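Local coordinates for protein URE2 (Lodderomyces elongisporus NRRL YB-4239, PDB 4EXJ) that is of unknown function but belongs to the glutathione S-transferase superfamily and may act in transcription regulation, at residues B[85-88]-B[89-93]; B[94-97]-B[98-101]; B[143-146]-B[147-151]; B[198-201]-B[202-205]. All blocks are in the same frame, centred on the assembly; numbering follows the deposited sequence.

All four contacts are local turns, met in series along the chain; none nests in or crosses another. Contact 1 closes a turn in the loop that leaves helix 68-79, and contact 2 follows directly in the first turns of helix 93-120, the two joined by Tyr87 N and Gln99 OE1. Contact 3 lies at the C-terminal end of helix 129-149, and contact 4 at that of helix 193-203. Leu150 and Met146 pack on Trp198, tying contact 3 to contact 4, while Phe205 returns to Phe85 and so brings contact 4 back to contact 1. Contacts 1, 2 and 3 also touch the second subunit of the dimer; contact 4 touches no other chain of the assembly.

Contact 1 of 4, residues B[85-88]-B[89-93]; sequences FFYS and LKQDP
Ser88 and Gln91 reach each other through their first torsions. The hydroxyl of Ser88 sits between its own backbone N and carbonyl carbon (chi1 75°), turned to the chain that follows, while Gln91 carries CG opposite its backbone N (chi1 173°) and then runs extended back to the start of the turn. Two bonds of opposite direction result. Gln91 N donates to Ser88 OG at 3.1 Å, and Gln91 OE1 accepts from Ser88 N at 3.0 Å, the donor standing 29° out of the amide plane. A backbone bond from Asp92 N to Ser88 O, also 3.0 Å, closes the same turn. Serine suits its place because a short hydroxyl side chain can fold back onto the N-H three residues on, and glutamine because its length spans the way back while its amide offers both an acceptor and a donor. OE1 is gripped twice, since His83 ND1 bonds to it as well; NE2 donates to a water at 2.9 Å, which lies close to Phe86 O and may donate to it, its protons having more than one possible acceptor. Across the amide lies Tyr87, whose CD1 is 4.0 Å from Gln91 NE2, while its hydroxyl has a weak bond to Asp159 N. Asp92 then takes the N-cap position of helix 93-120, its OD1 accepting from Leu95 N. The reciprocal bonds of Ser88 and Gln91 have the pattern of a capping box, formed round one helical turn in the connection that leads into the first long helix of the glutathione S-transferase C-terminal domain.

Contact 2 of 4, residues B[94-97]-B[98-101]; sequences KLYW and EQNE
Tyr96 and Asn100, one turn apart on helix 93-120, lie side by side and point the same way, their ring and amide planes only 15° apart. This is the opening of the first long helix of the all-helical C-terminal domain of the glutathione S-transferase fold, on a face that meets the second subunit. Gln99 runs obliquely past the same tyrosine, its amide turned 66° from the ring and its NE2 4.1 Å from Tyr96 CD1. Amides suit these buried places because each can donate and accept: Asn100 ND2 bonds to Asn70 OD1 of the second subunit, and Gln99 OE1 accepts from Tyr87 N. Further along the interface Glu101 OE2 accepts from Thr66 N of that subunit, while the Trp97 ring meets Tyr74 of the second subunit edge-to-face. Glu98, extended beyond CG, runs alongside Lys94, which bends at chi3 (-73°) and chi4, carrying NZ away, 5.9 Å from Glu98 OE2. Leu95 crosses Glu98 obliquely, its CD2 3.5 Å from Glu98 OE1. Two donors grip Tyr96 O, Asn100 N at 2.9 Å and a water at 3.0 Å; the same water donates to Asn100 OD1 at 2.9 Å and accepts from Gln99 NE2 at 2.9 Å.

Contact 3 of 4, residues B[143-146]-B[147-151]; sequences FAFM and ETKLS
Ala144 O is held by Thr148 in two ways, directly and through a water. Thr148 N donates to it at 3.1 Å, and a water donates to it at 2.8 Å while lying 3.1 Å from Thr148 OG1 in a second hydrogen bond. Ala144 and Thr148 are both exposed, and a threonine one turn on offers a hydroxyl beside the same water. The other carbonyls are met in the regular helical way: Phe143 O by Glu147 N at 2.8 Å, Phe145 O by Lys149 N at 2.9 Å, and Met146 O by Leu150 N at 2.9 Å, the last the most bent with an N-H...O angle of 140°. Thr148 O takes Ser151 N as the chain turns out of the helix. All this is the C-terminal end of helix 129-149 in the helical bundle of the glutathione S-transferase C-terminal domain. Glu147 links it to the next part of that bundle: bent at chi2 (78°), its carboxylate gives OE2 to Asn194 N and OE1 to Val195 N, so both oxygens accept from backbone N-H groups in the first turn of helix 193-203, whose dipole would favour a negative charge there. Lys149 uses its aliphatic part instead. Its chi1 (-65°) sets CG over one face of the Phe145 ring in a CH-pi contact, 3.6 Å from the centroid, and the bends at chi2 and chi3 shape the rest of the chain, which leads its amine away. The Phe145 ring also stacks with Tyr105, and Ala51 of the second subunit packs against it.

Contact 4 of 4, residues B[198-201]-B[202-205]; sequences WFQR and AIAF
Trp198 O accepts from Ala202 N at 2.9 Å, and the next bond, Ile203 N to Phe199 O, has the same length and is straighter at hydrogen (169°). The third is weaker in geometry: Ala204 N approaches Gln200 O at 3.2 Å from above the carbonyl plane, as the helix gives way to the turn in which Phe205 N bonds to Ala202 O. Along this helix the side chains pair four residues apart. The methyl of Ala202 sits over one face of the Trp198 indole toward its rim, CB 4.0 Å from CE2; an alanine suits a place where a broad ring already fills the space. Here helix 193-203 packs in the bundle of the glutathione S-transferase C-terminal domain, and Trp198 NE1 is satisfied by Asp165 OD1 on helix 163-179. Phe199 and Ile203 repeat the scheme one residue on. In Ile203, chi1 (-161°) sets CG1 opposite the backbone N and chi2 (73°) turns CD1 to 4.1 Å from Phe199 CZ, while its branched CB lies over the same ring. The other branch, CG2, is close to Gln200 O at 3.3 Å. The polar ends find partners elsewhere: Gln200 folds back at chi2 so that NE2 reaches Glu196 OE2, and Arg201, bent at chi3, gives NH1 to Asp154 O. Past the helix, the Phe205 ring stacks with Phe161 and touches Phe85.

Contact 1 of 4, residues B[85-88]-B[89-93]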
loop_
_atom_site.group_PDB
_atom_site.type_symbol
_atom_site.label_atom_id
_atom_site.label_comp_id
_atom_site.label_asym_id
_atom_site.label_seq_id
_atom_site.Cartn_x
_atom_site.Cartn_y
_atom_site.Cartn_z
ATOM N N PHE B 85 -12.364 10.064 -14.259
ATOM C CA PHE B 85 -11.332 9.053 -13.992
ATOM C C PHE B 85 -11.458 8.359 -12.653
ATOM O O PHE B 85 -10.543 7.646 -12.234
ATOM C CB PHE B 85 -9.935 9.677 -14.105
ATOM C CG PHE B 85 -9.617 10.199 -15.486
ATOM C CD1 PHE B 85 -9.506 9.322 -16.559
ATOM C CD2 PHE B 85 -9.433 11.562 -15.704
ATOM C CE1 PHE B 85 -9.210 9.784 -17.840
ATOM C CE2 PHE B 85 -9.153 12.044 -16.990
ATOM C CZ PHE B 85 -9.039 11.145 -18.059
ATOM N N PHE B 86 -12.579 8.539 -11.966
ATOM C CA PHE B 86 -12.741 7.832 -10.705
ATOM C C PHE B 86 -14.185 7.778 -10.316
ATOM O O PHE B 86 -15.021 8.478 -10.901
ATOM C CB PHE B 86 -11.914 8.481 -9.579
ATOM C CG PHE B 86 -12.572 9.680 -8.916
ATOM C CD1 PHE B 86 -12.810 10.857 -9.627
ATOM C CD2 PHE B 86 -12.926 9.636 -7.576
ATOM C CE1 PHE B 86 -13.388 11.963 -9.003
ATOM C CE2 PHE B 86 -13.518 10.737 -6.951
ATOM C CZ PHE B 86 -13.748 11.898 -7.671
ATOM N N TYR B 87 -14.453 6.939 -9.324
ATOM C CA TYR B 87 -15.788 6.803 -8.753
ATOM C C TYR B 87 -15.795 7.323 -7.312
ATOM O O TYR B 87 -14.901 7.029 -6.524
ATOM C CB TYR B 87 -16.207 5.349 -8.809
ATOM C CG TYR B 87 -16.391 4.811 -10.202
ATOM C CD1 TYR B 87 -17.570 5.044 -10.906
ATOM C CD2 TYR B 87 -15.382 4.077 -10.834
ATOM C CE1 TYR B 87 -17.746 4.559 -12.190
ATOM C CE2 TYR B 87 -15.560 3.581 -12.121
ATOM C CZ TYR B 87 -16.742 3.829 -12.792
ATOM O OH TYR B 87 -16.923 3.339 -14.066
ATOM N N SER B 88 -16.804 8.115 -6.964
ATOM C CA SER B 88 -16.868 8.636 -5.605
ATOM C C SER B 88 -17.754 7.717 -4.759
ATOM O O SER B 88 -18.497 6.889 -5.280
ATOM C CB SER B 88 -17.387 10.087 -5.577
ATOM O OG SER B 88 -18.783 10.108 -5.797
ATOM N N LEU B 89 -17.623 7.848 -3.452
ATOM C CA LEU B 89 -18.327 6.983 -2.522
ATOM C C LEU B 89 -19.855 7.092 -2.690
ATOM O O LEU B 89 -20.558 6.078 -2.719
ATOM C CB LEU B 89 -17.871 7.304 -1.103
ATOM C CG LEU B 89 -18.469 6.519 0.066
ATOM C CD1 LEU B 89 -18.392 5.001 -0.166
ATOM C CD2 LEU B 89 -17.767 6.918 1.343
ATOM N N LYS B 90 -20.359 8.311 -2.851
ATOM C CA LYS B 90 -21.808 8.507 -3.020
ATOM C C LYS B 90 -22.233 8.134 -4.423
ATOM O O LYS B 90 -23.292 7.533 -4.640
ATOM C CB LYS B 90 -22.193 9.954 -2.747
ATOM C CG LYS B 90 -22.457 10.263 -1.301
ATOM C CD LYS B 90 -23.098 11.634 -1.154
ATOM C CE LYS B 90 -23.189 12.022 0.314
ATOM N NZ LYS B 90 -23.796 13.373 0.506
ATOM N N GLN B 91 -21.392 8.494 -5.384
ATOM C CA GLN B 91 -21.646 8.159 -6.770
ATOM C C GLN B 91 -21.927 6.666 -6.950
ATOM O O GLN B 91 -22.924 6.279 -7.551
ATOM C CB GLN B 91 -20.454 8.578 -7.635
ATOM C CG GLN B 91 -20.561 8.114 -9.084
ATOM C CD GLN B 91 -19.396 8.598 -9.910
ATOM O OE1 GLN B 91 -18.377 9.031 -9.362
ATOM N NE2 GLN B 91 -19.537 8.543 -11.232
ATOM N N ASP B 92 -21.033 5.828 -6.437
ATOM C CA ASP B 92 -21.164 4.392 -6.595
ATOM C C ASP B 92 -20.265 3.711 -5.568
ATOM O O ASP B 92 -19.072 3.494 -5.820
ATOM C CB ASP B 92 -20.770 3.976 -8.009
ATOM C CG ASP B 92 -21.167 2.538 -8.330
ATOM O OD1 ASP B 92 -21.058 1.659 -7.439
ATOM O OD2 ASP B 92 -21.600 2.292 -9.480
ATOM N N PRO B 93 -20.828 3.381 -4.395
ATOM C CA PRO B 93 -20.003 2.891 -3.298
ATOM C C PRO B 93 -19.308 1.580 -3.639
ATOM O O PRO B 93 -18.154 1.387 -3.262
ATOM C CB PRO B 93 -21.001 2.688 -2.142
ATOM C CG PRO B 93 -22.240 3.392 -2.544
ATOM C CD PRO B 93 -22.255 3.501 -4.032
HETATM O O HOH W 1 -16.993 7.899 -12.519
#

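Contact 2 of 4, residues B[94-97]-B[98-101]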
loop_
_atom_site.group_PDB
_atom_site.type_symbol
_atom_site.label_atom_id
_atom_site.label_comp_id
_atom_site.label_asym_id
_atom_site.label_seq_id
_atom_site.Cartn_x
_atom_site.Cartn_y
_atom_site.Cartn_z
ATOM N N LYS B 94 -19.996 0.693 -4.346
ATOM C CA LYS B 94 -19.382 -0.573 -4.717
ATOM C C LYS B 94 -18.078 -0.321 -5.474
ATOM O O LYS B 94 -17.016 -0.903 -5.167
ATOM C CB LYS B 94 -20.328 -1.386 -5.589
ATOM C CG LYS B 94 -19.880 -2.807 -5.838
ATOM C CD LYS B 94 -20.826 -3.517 -6.819
ATOM C CE LYS B 94 -22.157 -3.861 -6.168
ATOM N NZ LYS B 94 -22.004 -4.895 -5.111
ATOM N N LEU B 95 -18.159 0.532 -6.482
ATOM C CA LEU B 95 -16.992 0.810 -7.327
ATOM C C LEU B 95 -15.915 1.594 -6.589
ATOM O O LEU B 95 -14.716 1.377 -6.827
ATOM C CB LEU B 95 -17.422 1.529 -8.612
ATOM C CG LEU B 95 -18.348 0.693 -9.493
ATOM C CD1 LEU B 95 -18.590 1.417 -10.815
ATOM C CD2 LEU B 95 -17.760 -0.678 -9.727
ATOM N N TYR B 96 -16.339 2.482 -5.684
ATOM C CA TYR B 96 -15.417 3.252 -4.871
ATOM C C TYR B 96 -14.539 2.321 -4.038
ATOM O O TYR B 96 -13.315 2.502 -3.975
ATOM C CB TYR B 96 -16.162 4.229 -3.959
ATOM C CG TYR B 96 -15.269 4.918 -2.955
ATOM C CD1 TYR B 96 -14.619 6.108 -3.269
ATOM C CD2 TYR B 96 -15.079 4.369 -1.691
ATOM C CE1 TYR B 96 -13.797 6.731 -2.349
ATOM C CE2 TYR B 96 -14.258 4.988 -0.757
ATOM C CZ TYR B 96 -13.622 6.163 -1.100
ATOM O OH TYR B 96 -12.819 6.779 -0.186
ATOM N N TRP B 97 -15.162 1.332 -3.394
ATOM C CA TRP B 97 -14.361 0.363 -2.613
ATOM C C TRP B 97 -13.485 -0.540 -3.472
ATOM O O TRP B 97 -12.390 -0.901 -3.040
ATOM C CB TRP B 97 -15.206 -0.429 -1.621
ATOM C CG TRP B 97 -15.798 0.490 -0.573
ATOM C CD1 TRP B 97 -17.117 0.839 -0.449
ATOM C CD2 TRP B 97 -15.087 1.230 0.438
ATOM N NE1 TRP B 97 -17.272 1.734 0.588
ATOM C CE2 TRP B 97 -16.046 1.982 1.151
ATOM C CE3 TRP B 97 -13.737 1.304 0.836
ATOM C CZ2 TRP B 97 -15.695 2.822 2.207
ATOM C CZ3 TRP B 97 -13.393 2.146 1.900
ATOM C CH2 TRP B 97 -14.374 2.883 2.574
ATOM N N GLU B 98 -13.940 -0.889 -4.673
ATOM C CA GLU B 98 -13.099 -1.678 -5.588
ATOM C C GLU B 98 -11.876 -0.841 -5.966
ATOM O O GLU B 98 -10.738 -1.336 -5.962
ATOM C CB GLU B 98 -13.858 -2.071 -6.869
ATOM C CG GLU B 98 -14.889 -3.210 -6.696
ATOM C CD GLU B 98 -15.749 -3.441 -7.928
ATOM O OE1 GLU B 98 -15.315 -3.059 -9.039
ATOM O OE2 GLU B 98 -16.861 -4.012 -7.782
ATOM N N GLN B 99 -12.123 0.424 -6.308
ATOM C CA GLN B 99 -11.076 1.365 -6.658
ATOM C C GLN B 99 -10.088 1.499 -5.508
ATOM O O GLN B 99 -8.871 1.435 -5.704
ATOM C CB GLN B 99 -11.746 2.718 -6.962
ATOM C CG GLN B 99 -10.859 3.914 -7.146
ATOM C CD GLN B 99 -11.745 5.094 -7.487
ATOM O OE1 GLN B 99 -12.170 5.249 -8.628
ATOM N NE2 GLN B 99 -12.073 5.894 -6.491
ATOM N N ASN B 100 -10.599 1.676 -4.291
ATOM C CA ASN B 100 -9.698 1.880 -3.159
ATOM C C ASN B 100 -8.832 0.654 -2.899
ATOM O O ASN B 100 -7.624 0.771 -2.676
ATOM C CB ASN B 100 -10.496 2.232 -1.902
ATOM C CG ASN B 100 -9.862 3.345 -1.107
ATOM O OD1 ASN B 100 -9.650 4.448 -1.620
ATOM N ND2 ASN B 100 -9.611 3.087 0.163
ATOM N N GLU B 101 -9.442 -0.532 -2.908
ATOM C CA GLU B 101 -8.658 -1.728 -2.624
ATOM C C GLU B 101 -7.599 -1.934 -3.705
ATOM O O GLU B 101 -6.472 -2.325 -3.394
ATOM C CB GLU B 101 -9.547 -2.963 -2.396
ATOM C CG GLU B 101 -10.230 -3.486 -3.604
ATOM C CD GLU B 101 -11.299 -4.526 -3.280
ATOM O OE1 GLU B 101 -11.668 -5.292 -4.197
ATOM O OE2 GLU B 101 -11.772 -4.572 -2.119
HETATM O O HOH W 2 -11.379 4.845 -3.910
#

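Contact 3 of 4, residues B[143-146]-B[147-151]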
loop_
_atom_site.group_PDB
_atom_site.type_symbol
_atom_site.label_atom_id
_atom_site.label_comp_id
_atom_site.label_asym_id
_atom_site.label_seq_id
_atom_site.Cartn_x
_atom_site.Cartn_y
_atom_site.Cartn_z
ATOM N N PHE B 143 0.849 -10.899 -11.573
ATOM C CA PHE B 143 0.288 -11.068 -12.898
ATOM C C PHE B 143 -0.849 -12.088 -12.904
ATOM O O PHE B 143 -1.838 -11.870 -13.596
ATOM C CB PHE B 143 1.374 -11.421 -13.938
ATOM C CG PHE B 143 2.318 -10.275 -14.213
ATOM C CD1 PHE B 143 1.821 -8.996 -14.394
ATOM C CD2 PHE B 143 3.683 -10.471 -14.260
ATOM C CE1 PHE B 143 2.673 -7.925 -14.634
ATOM C CE2 PHE B 143 4.539 -9.390 -14.486
ATOM C CZ PHE B 143 4.018 -8.132 -14.681
ATOM N N ALA B 144 -0.729 -13.139 -12.097
ATOM C CA ALA B 144 -1.830 -14.120 -11.980
ATOM C C ALA B 144 -3.090 -13.419 -11.477
ATOM O O ALA B 144 -4.192 -13.652 -11.971
ATOM C CB ALA B 144 -1.462 -15.268 -11.077
ATOM N N PHE B 145 -2.909 -12.545 -10.493
ATOM C CA PHE B 145 -4.015 -11.795 -9.927
ATOM C C PHE B 145 -4.633 -10.864 -10.964
ATOM O O PHE B 145 -5.853 -10.786 -11.104
ATOM C CB PHE B 145 -3.523 -10.966 -8.741
ATOM C CG PHE B 145 -4.561 -10.045 -8.185
ATOM C CD1 PHE B 145 -5.524 -10.531 -7.320
ATOM C CD2 PHE B 145 -4.583 -8.708 -8.531
ATOM C CE1 PHE B 145 -6.489 -9.683 -6.799
ATOM C CE2 PHE B 145 -5.546 -7.863 -8.037
ATOM C CZ PHE B 145 -6.496 -8.348 -7.155
ATOM N N MET B 146 -3.785 -10.133 -11.696
ATOM C CA MET B 146 -4.279 -9.170 -12.657
ATOM C C MET B 146 -5.014 -9.895 -13.781
ATOM O O MET B 146 -6.030 -9.415 -14.281
ATOM C CB MET B 146 -3.138 -8.309 -13.217
ATOM C CG MET B 146 -2.524 -7.392 -12.148
ATOM S SD MET B 146 -0.964 -6.647 -12.722
ATOM C CE MET B 146 -1.506 -5.504 -13.955
ATOM N N GLU B 147 -4.489 -11.054 -14.142
ATOM C CA GLU B 147 -5.068 -11.819 -15.236
ATOM C C GLU B 147 -6.490 -12.220 -14.872
ATOM O O GLU B 147 -7.406 -12.112 -15.696
ATOM C CB GLU B 147 -4.198 -13.037 -15.514
ATOM C CG GLU B 147 -4.721 -13.906 -16.657
ATOM C CD GLU B 147 -4.392 -13.324 -18.024
ATOM O OE1 GLU B 147 -3.746 -12.266 -18.096
ATOM O OE2 GLU B 147 -4.772 -13.924 -19.047
ATOM N N THR B 148 -6.660 -12.653 -13.630
ATOM C CA THR B 148 -7.965 -13.049 -13.090
ATOM C C THR B 148 -8.907 -11.855 -13.007
ATOM O O THR B 148 -10.058 -11.929 -13.449
ATOM C CB THR B 148 -7.828 -13.730 -11.690
ATOM O OG1 THR B 148 -7.146 -14.991 -11.818
ATOM C CG2 THR B 148 -9.222 -13.982 -11.074
ATOM N N LYS B 149 -8.421 -10.743 -12.450
ATOM C CA LYS B 149 -9.234 -9.538 -12.304
ATOM C C LYS B 149 -9.729 -9.008 -13.634
ATOM O O LYS B 149 -10.824 -8.452 -13.718
ATOM C CB LYS B 149 -8.475 -8.411 -11.583
ATOM C CG LYS B 149 -8.129 -8.712 -10.148
ATOM C CD LYS B 149 -9.370 -9.114 -9.353
ATOM C CE LYS B 149 -10.205 -7.911 -8.980
ATOM N NZ LYS B 149 -11.244 -8.277 -7.956
ATOM N N LEU B 150 -8.909 -9.162 -14.667
ATOM C CA LEU B 150 -9.193 -8.574 -15.964
ATOM C C LEU B 150 -10.036 -9.518 -16.833
ATOM O O LEU B 150 -10.460 -9.144 -17.918
ATOM C CB LEU B 150 -7.888 -8.191 -16.669
ATOM C CG LEU B 150 -7.263 -6.915 -16.086
ATOM C CD1 LEU B 150 -5.851 -6.689 -16.658
ATOM C CD2 LEU B 150 -8.155 -5.697 -16.310
ATOM N N SER B 151 -10.280 -10.724 -16.339
ATOM C CA SER B 151 -11.077 -11.694 -17.091
ATOM C C SER B 151 -12.453 -11.135 -17.426
ATOM O O SER B 151 -13.221 -10.771 -16.533
ATOM C CB SER B 151 -11.246 -12.994 -16.316
ATOM O OG SER B 151 -11.937 -13.941 -17.124
HETATM O O HOH W 3 -4.697 -15.989 -13.339
#

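Contact 4 of 4, residues B[198-201]-B[202-205]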
loop_
_atom_site.group_PDB
_atom_site.type_symbol
_atom_site.label_atom_id
_atom_site.label_comp_id
_atom_site.label_asym_id
_atom_site.label_seq_id
_atom_site.Cartn_x
_atom_site.Cartn_y
_atom_site.Cartn_z
ATOM N N TRP B 198 -4.985 -5.655 -21.913
ATOM C CA TRP B 198 -5.310 -4.498 -21.119
ATOM C C TRP B 198 -4.175 -3.453 -21.146
ATOM O O TRP B 198 -4.435 -2.261 -21.258
ATOM C CB TRP B 198 -5.613 -4.904 -19.665
ATOM C CG TRP B 198 -5.460 -3.706 -18.766
ATOM C CD1 TRP B 198 -6.414 -2.772 -18.483
ATOM C CD2 TRP B 198 -4.262 -3.279 -18.077
ATOM N NE1 TRP B 198 -5.884 -1.784 -17.667
ATOM C CE2 TRP B 198 -4.574 -2.080 -17.400
ATOM C CE3 TRP B 198 -2.968 -3.792 -17.976
ATOM C CZ2 TRP B 198 -3.635 -1.377 -16.621
ATOM C CZ3 TRP B 198 -2.019 -3.092 -17.185
ATOM C CH2 TRP B 198 -2.368 -1.898 -16.529
ATOM N N PHE B 199 -2.923 -3.885 -21.029
ATOM C CA PHE B 199 -1.840 -2.922 -21.052
ATOM C C PHE B 199 -1.841 -2.126 -22.362
ATOM O O PHE B 199 -1.698 -0.902 -22.369
ATOM C CB PHE B 199 -0.468 -3.566 -20.815
ATOM C CG PHE B 199 0.658 -2.571 -20.835
ATOM C CD1 PHE B 199 0.793 -1.653 -19.804
ATOM C CD2 PHE B 199 1.548 -2.516 -21.905
ATOM C CE1 PHE B 199 1.813 -0.725 -19.813
ATOM C CE2 PHE B 199 2.573 -1.589 -21.926
ATOM C CZ PHE B 199 2.700 -0.680 -20.869
ATOM N N GLN B 200 -2.008 -2.826 -23.468
ATOM C CA GLN B 200 -1.966 -2.145 -24.758
ATOM C C GLN B 200 -3.092 -1.120 -24.886
ATOM O O GLN B 200 -2.894 -0.030 -25.434
ATOM C CB GLN B 200 -2.023 -3.171 -25.905
ATOM C CG GLN B 200 -0.799 -4.079 -25.992
ATOM C CD GLN B 200 0.505 -3.329 -26.228
ATOM O OE1 GLN B 200 0.516 -2.214 -26.739
ATOM N NE2 GLN B 200 1.608 -3.947 -25.857
ATOM N N ARG B 201 -4.278 -1.450 -24.382
ATOM C CA ARG B 201 -5.369 -0.494 -24.471
ATOM C C ARG B 201 -5.180 0.662 -23.504
ATOM O O ARG B 201 -5.566 1.785 -23.795
ATOM C CB ARG B 201 -6.756 -1.140 -24.319
ATOM C CG ARG B 201 -7.162 -1.578 -22.938
ATOM C CD ARG B 201 -8.654 -1.984 -22.949
ATOM N NE ARG B 201 -8.855 -3.197 -23.735
ATOM C CZ ARG B 201 -8.777 -4.433 -23.243
ATOM N NH1 ARG B 201 -8.513 -4.647 -21.948
ATOM N NH2 ARG B 201 -8.958 -5.470 -24.052
ATOM N N ALA B 202 -4.568 0.390 -22.354
ATOM C CA ALA B 202 -4.328 1.462 -21.396
ATOM C C ALA B 202 -3.252 2.468 -21.842
ATOM O O ALA B 202 -3.435 3.672 -21.690
ATOM C CB ALA B 202 -3.991 0.884 -20.020
ATOM N N ILE B 203 -2.149 1.959 -22.390
ATOM C CA ILE B 203 -1.060 2.784 -22.868
ATOM C C ILE B 203 -1.507 3.620 -24.080
ATOM O O ILE B 203 -0.992 4.720 -24.308
ATOM C CB ILE B 203 0.191 1.927 -23.198
ATOM C CG1 ILE B 203 1.444 2.804 -23.251
ATOM C CG2 ILE B 203 0.015 1.118 -24.477
ATOM C CD1 ILE B 203 1.907 3.254 -21.880
ATOM N N ALA B 204 -2.495 3.100 -24.809
ATOM C CA ALA B 204 -3.050 3.765 -25.987
ATOM C C ALA B 204 -4.105 4.838 -25.664
ATOM O O ALA B 204 -4.582 5.546 -26.560
ATOM C CB ALA B 204 -3.650 2.715 -26.931
ATOM N N PHE B 205 -4.485 4.949 -24.391
ATOM C CA PHE B 205 -5.512 5.912 -23.984
ATOM C C PHE B 205 -5.033 7.345 -24.151
ATOM O O PHE B 205 -3.982 7.731 -23.610
ATOM C CB PHE B 205 -5.924 5.667 -22.526
ATOM C CG PHE B 205 -7.070 6.516 -22.071
ATOM C CD1 PHE B 205 -8.375 6.167 -22.378
ATOM C CD2 PHE B 205 -6.845 7.660 -21.338
ATOM C CE1 PHE B 205 -9.439 6.951 -21.964
ATOM C CE2 PHE B 205 -7.906 8.461 -20.924
ATOM C CZ PHE B 205 -9.204 8.103 -21.231
#